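Local coordinates for pyridoxamine 5'-phosphate oxidase-related, FMN-binding protein (Mycobacterium smegmatis, PDB 6ECI), which binds flavin-adenine dinucleotide and, as a flavin-sequestering member of the flavin/deazaflavin oxidoreductase family, is thought to protect mycobacteria against hypoxic and oxidative stress, at residues B[19-25]-B[65-71]; B[12-18]-B[78-82]; B[38-43]-B[97-103]. One frame throughout, in Å; residues are numbered along the deposited sequence. Where two conformers were deposited one is given.

Contact 1: B[19-25]-B[65-71]; sequences VALGRIV and VLFEADD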
# COMPACT_ATOMS: atom_id res chain seq x y z
N VAL B 19 6.31 -10.65 -5.65
CA VAL B 19 6.70 -9.74 -4.57
C VAL B 19 6.18 -10.28 -3.25
O VAL B 19 5.14 -10.95 -3.21
CB VAL B 19 6.20 -8.30 -4.82
CG1 VAL B 19 6.71 -7.77 -6.15
CG2 VAL B 19 4.67 -8.23 -4.75
N ALA B 20 6.89 -9.99 -2.16
CA ALA B 20 6.58 -10.55 -0.85
C ALA B 20 5.91 -9.56 0.09
O ALA B 20 5.51 -9.96 1.20
CB ALA B 20 7.86 -11.09 -0.18
N LEU B 21 5.76 -8.29 -0.30
CA LEU B 21 5.24 -7.26 0.59
C LEU B 21 4.02 -6.61 -0.06
O LEU B 21 4.11 -6.10 -1.18
CB LEU B 21 6.31 -6.23 0.91
CG LEU B 21 6.01 -5.27 2.06
CD1 LEU B 21 5.90 -6.05 3.36
CD2 LEU B 21 7.08 -4.20 2.16
N GLY B 22 2.90 -6.63 0.65
CA GLY B 22 1.68 -5.99 0.21
C GLY B 22 1.02 -5.23 1.34
O GLY B 22 1.61 -5.10 2.42
N ARG B 23 -0.21 -4.74 1.13
CA ARG B 23 -0.84 -3.87 2.11
C ARG B 23 -2.33 -4.19 2.22
O ARG B 23 -3.03 -4.23 1.21
CB ARG B 23 -0.64 -2.40 1.74
CG ARG B 23 0.81 -1.95 1.81
CD ARG B 23 1.18 -1.08 0.64
NE ARG B 23 1.37 -1.83 -0.60
CZ ARG B 23 2.54 -2.30 -1.02
NH1 ARG B 23 3.63 -2.11 -0.30
NH2 ARG B 23 2.61 -2.96 -2.16
N ILE B 24 -2.79 -4.41 3.45
CA ILE B 24 -4.21 -4.52 3.75
C ILE B 24 -4.76 -3.12 4.02
O ILE B 24 -4.17 -2.35 4.79
CB ILE B 24 -4.45 -5.44 4.96
CG1 ILE B 24 -4.12 -6.89 4.61
CG2 ILE B 24 -5.88 -5.33 5.45
CD1 ILE B 24 -5.22 -7.62 3.87
N VAL B 25 -5.88 -2.79 3.38
CA VAL B 25 -6.54 -1.50 3.58
C VAL B 25 -7.92 -1.77 4.15
O VAL B 25 -8.74 -2.45 3.51
CB VAL B 25 -6.62 -0.69 2.27
CG1 VAL B 25 -7.43 0.57 2.47
CG2 VAL B 25 -5.22 -0.35 1.77
N VAL B 65 -11.95 -6.06 3.16
CA VAL B 65 -10.64 -5.42 3.11
C VAL B 65 -10.20 -5.27 1.66
O VAL B 65 -10.64 -5.99 0.77
CB VAL B 65 -9.58 -6.21 3.90
CG1 VAL B 65 -9.99 -6.37 5.36
CG2 VAL B 65 -9.32 -7.57 3.24
N LEU B 66 -9.30 -4.31 1.46
CA LEU B 66 -8.54 -4.19 0.22
C LEU B 66 -7.16 -4.78 0.43
O LEU B 66 -6.54 -4.60 1.48
CB LEU B 66 -8.42 -2.72 -0.20
CG LEU B 66 -9.62 -2.10 -0.90
CD1 LEU B 66 -9.40 -0.62 -1.14
CD2 LEU B 66 -9.85 -2.81 -2.21
N PHE B 67 -6.67 -5.50 -0.58
CA PHE B 67 -5.28 -5.93 -0.61
C PHE B 67 -4.64 -5.41 -1.89
O PHE B 67 -5.20 -5.55 -2.97
CB PHE B 67 -5.14 -7.45 -0.56
CG PHE B 67 -3.73 -7.92 -0.71
CD1 PHE B 67 -2.86 -7.91 0.36
CD2 PHE B 67 -3.26 -8.37 -1.94
CE1 PHE B 67 -1.56 -8.33 0.23
CE2 PHE B 67 -1.96 -8.79 -2.08
CZ PHE B 67 -1.10 -8.78 -1.00
N GLU B 68 -3.45 -4.84 -1.75
CA GLU B 68 -2.74 -4.31 -2.90
C GLU B 68 -1.26 -4.67 -2.80
O GLU B 68 -0.70 -4.77 -1.71
CB GLU B 68 -2.91 -2.79 -3.01
CG GLU B 68 -2.45 -2.20 -4.32
CD GLU B 68 -1.01 -1.73 -4.28
OE1 GLU B 68 -0.43 -1.70 -3.18
OE2 GLU B 68 -0.47 -1.38 -5.35
N ALA B 69 -0.66 -4.87 -3.96
CA ALA B 69 0.77 -5.07 -4.10
C ALA B 69 1.17 -4.61 -5.49
O ALA B 69 0.37 -4.66 -6.43
CB ALA B 69 1.17 -6.53 -3.87
N ASP B 70 2.40 -4.13 -5.63
CA ASP B 70 2.85 -3.56 -6.89
C ASP B 70 4.35 -3.76 -7.03
O ASP B 70 5.02 -4.26 -6.13
CB ASP B 70 2.46 -2.08 -7.00
CG ASP B 70 2.90 -1.27 -5.79
OD1 ASP B 70 4.06 -1.41 -5.36
OD2 ASP B 70 2.08 -0.48 -5.28
N ASP B 71 4.87 -3.35 -8.19
CA ASP B 71 6.30 -3.38 -8.49
C ASP B 71 6.52 -2.56 -9.75
O ASP B 71 5.58 -2.26 -10.49
CB ASP B 71 6.83 -4.80 -8.65
CG ASP B 71 8.33 -4.89 -8.45
OD1 ASP B 71 8.84 -4.27 -7.49
OD2 ASP B 71 8.99 -5.57 -9.26
O HOH W 1 4.16 -4.53 -3.67
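Two neighbouring antiparallel strands of the flavin-binding beta barrel meet here, with Arg-23, Ile-24 and Val-25 paired to Glu-68, Phe-67 and Leu-66; their short axes run at 162° and approach to 4.5 Å. Val-25 and Leu-66 form a hydrogen-bonded pair, Val-25 N to Leu-66 O at 2.7 Å and Leu-66 N back to Val-25 O. Arg-23 and Glu-68 form another, and their side chains lie alongside each other, pointing the same way. A chain bent at chi2 and chi3 curls the guanidinium back over the neighbouring strand, where Arg-23 NE donates to Glu-68 OE1 at 3.1 Å as part of a salt bridge. The guanidinium and carboxylate planes are turned 47° apart, and the oxygen sits somewhat out of the guanidinium plane. Beyond the paired residues the strands are joined through a water: it accepts from Arg-23 NH2 and Asp-70 N, both at 2.7 Å, and donates to Leu-21 O at 2.9 Å. Arg-23 NH1 continues the charge network to Asp-70 of the second subunit. On the other face, Ile-24 CD1 reaches the edge of the Phe-67 ring at 4.2 Å, while CE1 of that ring lies 4.0 Å from Gly-22 CA. Phe-39 meets the same ring edge-to-face. Val-19 CG2 extends the apolar side to Ala-69 CB at 4.0 Å. With the charges of Arg-23, Glu-68 and Asp-70 on one face beside Val-25 and Leu-66, and Ile-24, Phe-67 and Ala-69 on the other, the arrangement is that of a split-barrel flavoprotein dimer.

Contact 2: B[12-18]-B[78-82]; sequences CWDLLKS and WSVIV. With FAD (flavin-adenine dinucleotide), chain C.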
# COMPACT_ATOMS: atom_id res chain seq x y z
N CYS B 12 -2.70 -11.28 -12.82
CA CYS B 12 -2.67 -10.66 -11.50
C CYS B 12 -2.20 -11.64 -10.43
O CYS B 12 -1.31 -11.33 -9.63
CB CYS B 12 -4.06 -10.11 -11.15
SG CYS B 12 -4.67 -8.80 -12.22
N TRP B 13 -2.80 -12.84 -10.40
CA TRP B 13 -2.46 -13.80 -9.36
C TRP B 13 -1.00 -14.23 -9.44
O TRP B 13 -0.39 -14.53 -8.41
CB TRP B 13 -3.38 -15.02 -9.44
CG TRP B 13 -4.77 -14.74 -8.96
CD1 TRP B 13 -5.91 -14.68 -9.72
CD2 TRP B 13 -5.18 -14.46 -7.62
NE1 TRP B 13 -6.99 -14.39 -8.93
CE2 TRP B 13 -6.57 -14.25 -7.64
CE3 TRP B 13 -4.50 -14.38 -6.40
CZ2 TRP B 13 -7.30 -13.96 -6.48
CZ3 TRP B 13 -5.22 -14.09 -5.26
CH2 TRP B 13 -6.61 -13.89 -5.31
N ASP B 14 -0.43 -14.27 -10.65
CA ASP B 14 0.99 -14.59 -10.77
C ASP B 14 1.86 -13.38 -10.45
O ASP B 14 2.88 -13.52 -9.77
CB ASP B 14 1.29 -15.11 -12.17
CG ASP B 14 1.04 -16.60 -12.30
OD1 ASP B 14 1.16 -17.31 -11.27
OD2 ASP B 14 0.74 -17.07 -13.42
N LEU B 15 1.48 -12.19 -10.94
CA LEU B 15 2.23 -10.99 -10.61
C LEU B 15 2.33 -10.80 -9.10
O LEU B 15 3.36 -10.33 -8.59
CB LEU B 15 1.59 -9.77 -11.26
CG LEU B 15 1.89 -9.56 -12.75
CD1 LEU B 15 1.19 -8.32 -13.26
CD2 LEU B 15 3.39 -9.47 -12.98
N LEU B 16 1.28 -11.16 -8.36
CA LEU B 16 1.33 -11.09 -6.91
C LEU B 16 2.40 -12.01 -6.34
O LEU B 16 3.00 -11.70 -5.30
CB LEU B 16 -0.04 -11.44 -6.32
CG LEU B 16 -1.11 -10.36 -6.43
CD1 LEU B 16 -2.38 -10.79 -5.72
CD2 LEU B 16 -0.59 -9.05 -5.86
N LYS B 17 2.67 -13.14 -7.00
CA LYS B 17 3.68 -14.07 -6.51
C LYS B 17 5.10 -13.58 -6.72
O LYS B 17 6.04 -14.21 -6.23
CB LYS B 17 3.51 -15.44 -7.19
CG LYS B 17 2.14 -16.05 -7.02
CD LYS B 17 2.25 -17.53 -6.71
CE LYS B 17 0.96 -18.26 -7.04
NZ LYS B 17 0.64 -18.17 -8.49
N SER B 18 5.29 -12.47 -7.44
CA SER B 18 6.62 -11.96 -7.72
C SER B 18 7.14 -11.04 -6.61
O SER B 18 8.32 -10.68 -6.64
CB SER B 18 6.63 -11.19 -9.05
OG SER B 18 6.00 -9.93 -8.92
N TRP B 78 3.43 -2.26 -12.51
CA TRP B 78 2.14 -2.92 -12.44
C TRP B 78 1.64 -2.84 -11.00
O TRP B 78 2.41 -2.60 -10.07
CB TRP B 78 2.21 -4.39 -12.88
CG TRP B 78 3.13 -5.19 -12.02
CD1 TRP B 78 4.45 -5.46 -12.26
CD2 TRP B 78 2.82 -5.83 -10.77
NE1 TRP B 78 4.97 -6.22 -11.24
CE2 TRP B 78 3.99 -6.45 -10.31
CE3 TRP B 78 1.65 -5.92 -10.00
CZ2 TRP B 78 4.03 -7.17 -9.12
CZ3 TRP B 78 1.70 -6.63 -8.81
CH2 TRP B 78 2.88 -7.25 -8.39
N SER B 79 0.33 -3.05 -10.83
CA SER B 79 -0.24 -3.17 -9.51
C SER B 79 -1.47 -4.06 -9.58
O SER B 79 -2.13 -4.15 -10.61
CB SER B 79 -0.61 -1.81 -8.91
OG SER B 79 -1.71 -1.24 -9.60
N VAL B 80 -1.76 -4.73 -8.47
CA VAL B 80 -2.90 -5.63 -8.34
C VAL B 80 -3.66 -5.25 -7.08
O VAL B 80 -3.05 -5.03 -6.03
CB VAL B 80 -2.46 -7.11 -8.30
CG1 VAL B 80 -3.63 -8.01 -7.95
CG2 VAL B 80 -1.85 -7.52 -9.62
N ILE B 81 -4.98 -5.15 -7.19
CA ILE B 81 -5.85 -4.86 -6.06
C ILE B 81 -6.86 -5.99 -5.91
O ILE B 81 -7.54 -6.35 -6.88
CB ILE B 81 -6.58 -3.51 -6.23
CG1 ILE B 81 -5.57 -2.37 -6.37
CG2 ILE B 81 -7.49 -3.24 -5.04
CD1 ILE B 81 -6.20 -1.03 -6.67
N VAL B 82 -6.95 -6.54 -4.71
CA VAL B 82 -7.88 -7.62 -4.39
C VAL B 82 -8.91 -7.08 -3.40
O VAL B 82 -8.56 -6.62 -2.31
CB VAL B 82 -7.15 -8.84 -3.81
CG1 VAL B 82 -8.16 -9.83 -3.24
CG2 VAL B 82 -6.29 -9.50 -4.86
PA FAD C . -11.07 3.46 -13.17
O1A FAD C . -10.95 2.91 -14.54
O2A FAD C . -12.26 4.39 -12.94
O5B FAD C . -11.08 2.31 -12.09
C5B FAD C . -12.00 1.21 -12.18
C4B FAD C . -11.54 0.11 -11.26
O4B FAD C . -10.29 -0.41 -11.73
C3B FAD C . -11.26 0.55 -9.82
O3B FAD C . -12.45 0.55 -9.04
C2B FAD C . -10.26 -0.51 -9.35
O2B FAD C . -10.90 -1.65 -8.80
C1B FAD C . -9.50 -0.85 -10.63
N9A FAD C . -8.19 -0.22 -10.73
C8A FAD C . -7.91 1.07 -11.12
N7A FAD C . -6.63 1.37 -11.09
C5A FAD C . -6.03 0.19 -10.65
C6A FAD C . -4.69 -0.14 -10.40
N6A FAD C . -3.66 0.69 -10.58
N1A FAD C . -4.43 -1.40 -9.97
C2A FAD C . -5.45 -2.24 -9.79
N3A FAD C . -6.75 -2.03 -9.98
C4A FAD C . -6.98 -0.78 -10.42
N1 FAD C . -1.62 7.36 -11.88
C2 FAD C . -1.24 8.67 -11.77
O2 FAD C . -2.05 9.59 -11.92
N3 FAD C . 0.08 8.97 -11.49
C4 FAD C . 1.10 8.07 -11.30
O4 FAD C . 2.24 8.47 -11.05
C4X FAD C . 0.69 6.69 -11.42
N5 FAD C . 1.59 5.76 -11.25
C5X FAD C . 1.19 4.44 -11.37
C6 FAD C . 2.15 3.43 -11.20
C7 FAD C . 1.80 2.09 -11.30
C7M FAD C . 2.85 1.03 -11.11
C8 FAD C . 0.47 1.74 -11.59
C8M FAD C . 0.06 0.30 -11.71
C9 FAD C . -0.49 2.74 -11.76
C9A FAD C . -0.13 4.08 -11.65
N10 FAD C . -1.07 5.12 -11.83
C10 FAD C . -0.70 6.43 -11.71
C1' FAD C . -2.48 4.81 -12.11
C2' FAD C . -3.35 4.88 -10.86
O2' FAD C . -2.78 4.10 -9.82
C3' FAD C . -4.75 4.35 -11.19
O3' FAD C . -4.62 3.18 -11.99
C4' FAD C . -5.65 5.35 -11.91
O4' FAD C . -5.63 6.60 -11.21
C5' FAD C . -7.07 4.85 -12.05
O5' FAD C . -7.83 5.79 -12.83
P FAD C . -9.04 5.32 -13.72
O1P FAD C . -8.50 4.58 -14.94
O2P FAD C . -9.95 6.45 -14.00
O3P FAD C . -9.76 4.26 -12.79
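This is a helix-on-sheet contact in which helix 9-16 lies across strand 77-88, crossing it at 109° with the short axes 8.5 Å apart, and Leu-15, Leu-16 and Cys-12 settle on Trp-78 and Val-80. Leu-15 lies over one face of the indole: its CB is 3.9 Å from the centroid of the six-membered ring and only 5° off the normal, a CH-pi contact, while CD1 reaches Trp-78 CD2 at 3.9 Å. The indole takes this place because CG of Trp-78 stands between the backbone N and the carbonyl carbon (chi1 61°), which folds the ring back beneath Leu-15. The far end of the six-membered ring lies near Leu-15 O, an oxygen that also accepts from Ser-18 N and, at 2.7 Å, from Ser-18 OG. That serine bond lies in the carbonyl plane and ties Ser-18 back to Leu-15. Next along the strand, Val-80 is held between two helix residues. Leu-16 CD2 approaches Val-80 CB to 3.6 Å, and Cys-12 CB meets the methyl Val-80 CG2 at 3.7 Å. Val-82 prolongs the row, with Leu-16 CD1 against its CG2, and Ile-122 of strand 121-127 joins the same apolar layer. Alternate residues of the strand face the flavin-adenine dinucleotide instead: Ser-79 OG donates to N1A of the adenine at 2.7 Å, and Ile-81 CG1 lies 3.4 Å from C2A. No hydrogen bond links helix and strand, so their union rests on apolar and CH-pi contacts, while Ser-79 offers its hydroxyl to the adenine on the strand's other side.

Contact 3: B[38-43]-B[97-103]; sequences NFVVQN and EAQRAEL. With FAD (flavin-adenine dinucleotide), chain U.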
# COMPACT_ATOMS: atom_id res chain seq x y z
N ASN B 38 3.47 -9.08 5.10
CA ASN B 38 4.15 -10.12 4.34
C ASN B 38 3.11 -11.17 3.96
O ASN B 38 2.30 -11.58 4.79
CB ASN B 38 5.28 -10.72 5.18
CG ASN B 38 5.95 -11.90 4.51
OD1 ASN B 38 6.35 -12.85 5.18
ND2 ASN B 38 6.07 -11.85 3.19
N PHE B 39 3.13 -11.59 2.69
CA PHE B 39 2.07 -12.44 2.17
C PHE B 39 2.63 -13.42 1.15
O PHE B 39 3.70 -13.21 0.58
CB PHE B 39 0.97 -11.60 1.50
CG PHE B 39 1.32 -11.15 0.10
CD1 PHE B 39 2.13 -10.03 -0.10
CD2 PHE B 39 0.86 -11.84 -1.00
CE1 PHE B 39 2.46 -9.62 -1.38
CE2 PHE B 39 1.19 -11.43 -2.28
CZ PHE B 39 1.99 -10.32 -2.47
N VAL B 40 1.88 -14.50 0.93
CA VAL B 40 2.04 -15.36 -0.24
C VAL B 40 0.66 -15.66 -0.80
O VAL B 40 -0.36 -15.55 -0.12
CB VAL B 40 2.79 -16.68 0.05
CG1 VAL B 40 4.04 -16.44 0.85
CG2 VAL B 40 1.88 -17.67 0.77
N VAL B 41 0.65 -16.05 -2.07
CA VAL B 41 -0.57 -16.40 -2.79
C VAL B 41 -0.72 -17.92 -2.77
O VAL B 41 0.24 -18.64 -3.09
CB VAL B 41 -0.54 -15.87 -4.23
CG1 VAL B 41 -1.78 -16.31 -4.98
CG2 VAL B 41 -0.41 -14.36 -4.23
N GLN B 42 -1.90 -18.39 -2.40
CA GLN B 42 -2.21 -19.82 -2.36
C GLN B 42 -3.60 -20.03 -2.93
O GLN B 42 -4.59 -19.68 -2.29
CB GLN B 42 -2.13 -20.38 -0.94
CG GLN B 42 -0.73 -20.64 -0.42
CD GLN B 42 -0.76 -21.44 0.86
OE1 GLN B 42 -1.76 -21.44 1.58
NE2 GLN B 42 0.34 -22.12 1.16
N ASN B 43 -3.68 -20.61 -4.13
CA ASN B 43 -4.94 -20.98 -4.77
C ASN B 43 -5.91 -19.80 -4.82
O ASN B 43 -7.03 -19.85 -4.32
CB ASN B 43 -5.58 -22.18 -4.05
CG ASN B 43 -4.63 -23.34 -3.90
OD1 ASN B 43 -4.39 -23.81 -2.78
ND2 ASN B 43 -4.09 -23.82 -5.01
N GLU B 97 -2.28 -26.42 4.47
CA GLU B 97 -1.84 -25.66 3.30
C GLU B 97 -1.11 -24.39 3.71
O GLU B 97 -0.14 -23.99 3.05
CB GLU B 97 -3.04 -25.34 2.41
CG GLU B 97 -2.70 -24.52 1.17
CD GLU B 97 -1.84 -25.27 0.18
OE1 GLU B 97 -1.78 -26.51 0.26
OE2 GLU B 97 -1.23 -24.62 -0.69
N ALA B 98 -1.55 -23.75 4.79
CA ALA B 98 -0.91 -22.51 5.23
C ALA B 98 0.50 -22.75 5.74
O ALA B 98 1.36 -21.86 5.62
CB ALA B 98 -1.76 -21.83 6.30
N GLN B 99 0.76 -23.92 6.31
CA GLN B 99 2.07 -24.19 6.89
C GLN B 99 3.13 -24.52 5.84
O GLN B 99 4.32 -24.41 6.14
CB GLN B 99 1.96 -25.32 7.91
CG GLN B 99 1.09 -24.97 9.10
CD GLN B 99 0.80 -26.15 10.01
OE1 GLN B 99 1.11 -27.30 9.68
NE2 GLN B 99 0.19 -25.88 11.16
N ARG B 100 2.73 -24.89 4.63
CA ARG B 100 3.69 -25.05 3.55
C ARG B 100 4.06 -23.74 2.88
O ARG B 100 4.84 -23.75 1.91
CB ARG B 100 3.16 -26.02 2.49
CG ARG B 100 2.35 -27.19 3.01
CD ARG B 100 1.93 -28.14 1.89
NE ARG B 100 1.79 -27.49 0.58
CZ ARG B 100 2.73 -27.45 -0.35
NH1 ARG B 100 3.91 -28.02 -0.15
NH2 ARG B 100 2.50 -26.83 -1.50
N ALA B 101 3.54 -22.61 3.36
CA ALA B 101 3.72 -21.35 2.66
C ALA B 101 5.13 -20.81 2.81
O ALA B 101 5.77 -20.96 3.86
CB ALA B 101 2.71 -20.32 3.15
N GLU B 102 5.63 -20.16 1.76
CA GLU B 102 7.00 -19.64 1.75
C GLU B 102 7.04 -18.20 2.26
O GLU B 102 7.43 -17.26 1.57
CB GLU B 102 7.58 -19.75 0.34
CG GLU B 102 8.08 -21.14 -0.03
CD GLU B 102 9.27 -21.58 0.80
OE1 GLU B 102 9.06 -22.23 1.84
OE2 GLU B 102 10.41 -21.26 0.41
N LEU B 103 6.63 -18.04 3.52
CA LEU B 103 6.53 -16.75 4.17
C LEU B 103 7.78 -16.46 5.00
O LEU B 103 8.39 -17.37 5.57
CB LEU B 103 5.30 -16.66 5.07
CG LEU B 103 4.03 -16.18 4.35
CD1 LEU B 103 2.75 -16.63 5.06
CD2 LEU B 103 4.05 -14.68 4.13
PA FAD U . -1.55 0.83 16.42
O1A FAD U . -0.83 1.04 17.70
O2A FAD U . -3.04 0.48 16.54
O5B FAD U . -1.39 2.06 15.45
C5B FAD U . -1.57 3.41 15.90
C4B FAD U . -1.17 4.34 14.78
O4B FAD U . 0.18 4.03 14.37
C3B FAD U . -2.00 4.21 13.51
O3B FAD U . -3.17 5.01 13.58
C2B FAD U . -1.03 4.71 12.43
O2B FAD U . -1.08 6.12 12.24
C1B FAD U . 0.33 4.27 12.98
N9A FAD U . 0.84 3.07 12.35
C8A FAD U . 0.49 1.77 12.63
N7A FAD U . 1.09 0.88 11.89
C5A FAD U . 1.90 1.64 11.05
C6A FAD U . 2.80 1.29 10.03
N6A FAD U . 3.05 0.03 9.66
N1A FAD U . 3.45 2.29 9.40
C2A FAD U . 3.21 3.55 9.77
N3A FAD U . 2.38 4.00 10.72
C4A FAD U . 1.75 2.98 11.33
N1 FAD U . 1.80 -7.19 10.92
C2 FAD U . 1.26 -8.44 10.83
O2 FAD U . 0.39 -8.83 11.62
N3 FAD U . 1.70 -9.30 9.85
C4 FAD U . 2.66 -9.03 8.89
O4 FAD U . 2.97 -9.88 8.06
C4X FAD U . 3.22 -7.69 9.00
N5 FAD U . 4.14 -7.34 8.14
C5X FAD U . 4.68 -6.07 8.24
C6 FAD U . 5.66 -5.68 7.33
C7 FAD U . 6.22 -4.41 7.39
C7M FAD U . 7.28 -4.02 6.39
C8 FAD U . 5.80 -3.50 8.37
C8M FAD U . 6.39 -2.12 8.46
C9 FAD U . 4.82 -3.89 9.28
C9A FAD U . 4.26 -5.16 9.22
N10 FAD U . 3.26 -5.58 10.13
C10 FAD U . 2.72 -6.84 10.04
C1' FAD U . 2.78 -4.68 11.18
C2' FAD U . 1.39 -4.13 10.90
O2' FAD U . 1.47 -2.97 10.07
C3' FAD U . 0.70 -3.79 12.22
O3' FAD U . -0.51 -4.52 12.36
C4' FAD U . 0.40 -2.30 12.36
O4' FAD U . 1.64 -1.64 12.65
C5' FAD U . -0.66 -2.00 13.40
O5' FAD U . -0.23 -2.53 14.67
P FAD U . -0.64 -1.83 16.03
O1P FAD U . 0.54 -1.89 17.00
O2P FAD U . -1.91 -2.38 16.56
O3P FAD U . -0.84 -0.32 15.59
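Gln-42 reaches Glu-97 because the glutamine chain is extended beyond CG (chi2 -169°), carrying its amide across to the end of helix 92-99; the glutamate, with CG anti to its own backbone N, lays that CG beside Gln-42 OE1. The two side chains come from opposite directions, their amide and carboxylate planes 49° apart. Gln-42 NE2 then donates to the backbone oxygen of Glu-97 at 2.7 Å, with an N-H...O angle of 153°; the nitrogen stands above the carbonyl plane. The other end of the amide is held too, since Gln-42 OE1 is hydrogen-bonded to Arg-116 NH1, so the amide spans helix end and strand 114-119. Ala-101 CB lies beside Gln-42 NE2 at 3.6 Å and also touches Val-40 CG2 at 3.7 Å. In the flavin-binding barrel this joins the C-terminal end of strand 31-41 and the residues after it to the segment that leaves helix 92-99, where Glu-102 is the centre of an inverse gamma turn. Past that turn, Leu-103 crosses Val-40 at a slant, its CG 3.5 Å from Val-40 CG1. The leucine then slides past Asn-38 in the opposite direction and brings CD2 against the flat amide of that residue. Both polar ends of this amide have partners: Asn-38 ND2 donates to Ala-20 O, and Asn-38 OD1 accepts from Leu-104 N. These bonds fix the rotation of the amide while the backbone deals with the cofactor. Asn-38 N donates to O4 of the flavin at 3.1 Å, and Phe-129 of the second subunit packs on the asparagine side chain.

All three contacts converge on one barrel sheet. Contacts 1 and 2 have centres about 9 Å apart and share strand pairing: Phe-67 O is 2.7 Å from Val-82 N, and Ala-69 O 2.9 Å from Val-80 N. Contact 3, its centre about 14 Å from that of contact 1, meets it where Ala-20 O lies 3.3 Å from Phe-39 N. Contacts 2 and 3 touch through Leu-16 CB and Val-41 CG2, 3.6 Å apart. They serve different flavin-adenine dinucleotides: 78-82 grips the adenine of one, and 38-43 the isoalloxazine of the other. Asn-38 of the second subunit bonds the same cofactor that Ser-79 holds, and Arg-23 and Asp-70 of contact 1 bridge the subunit interface.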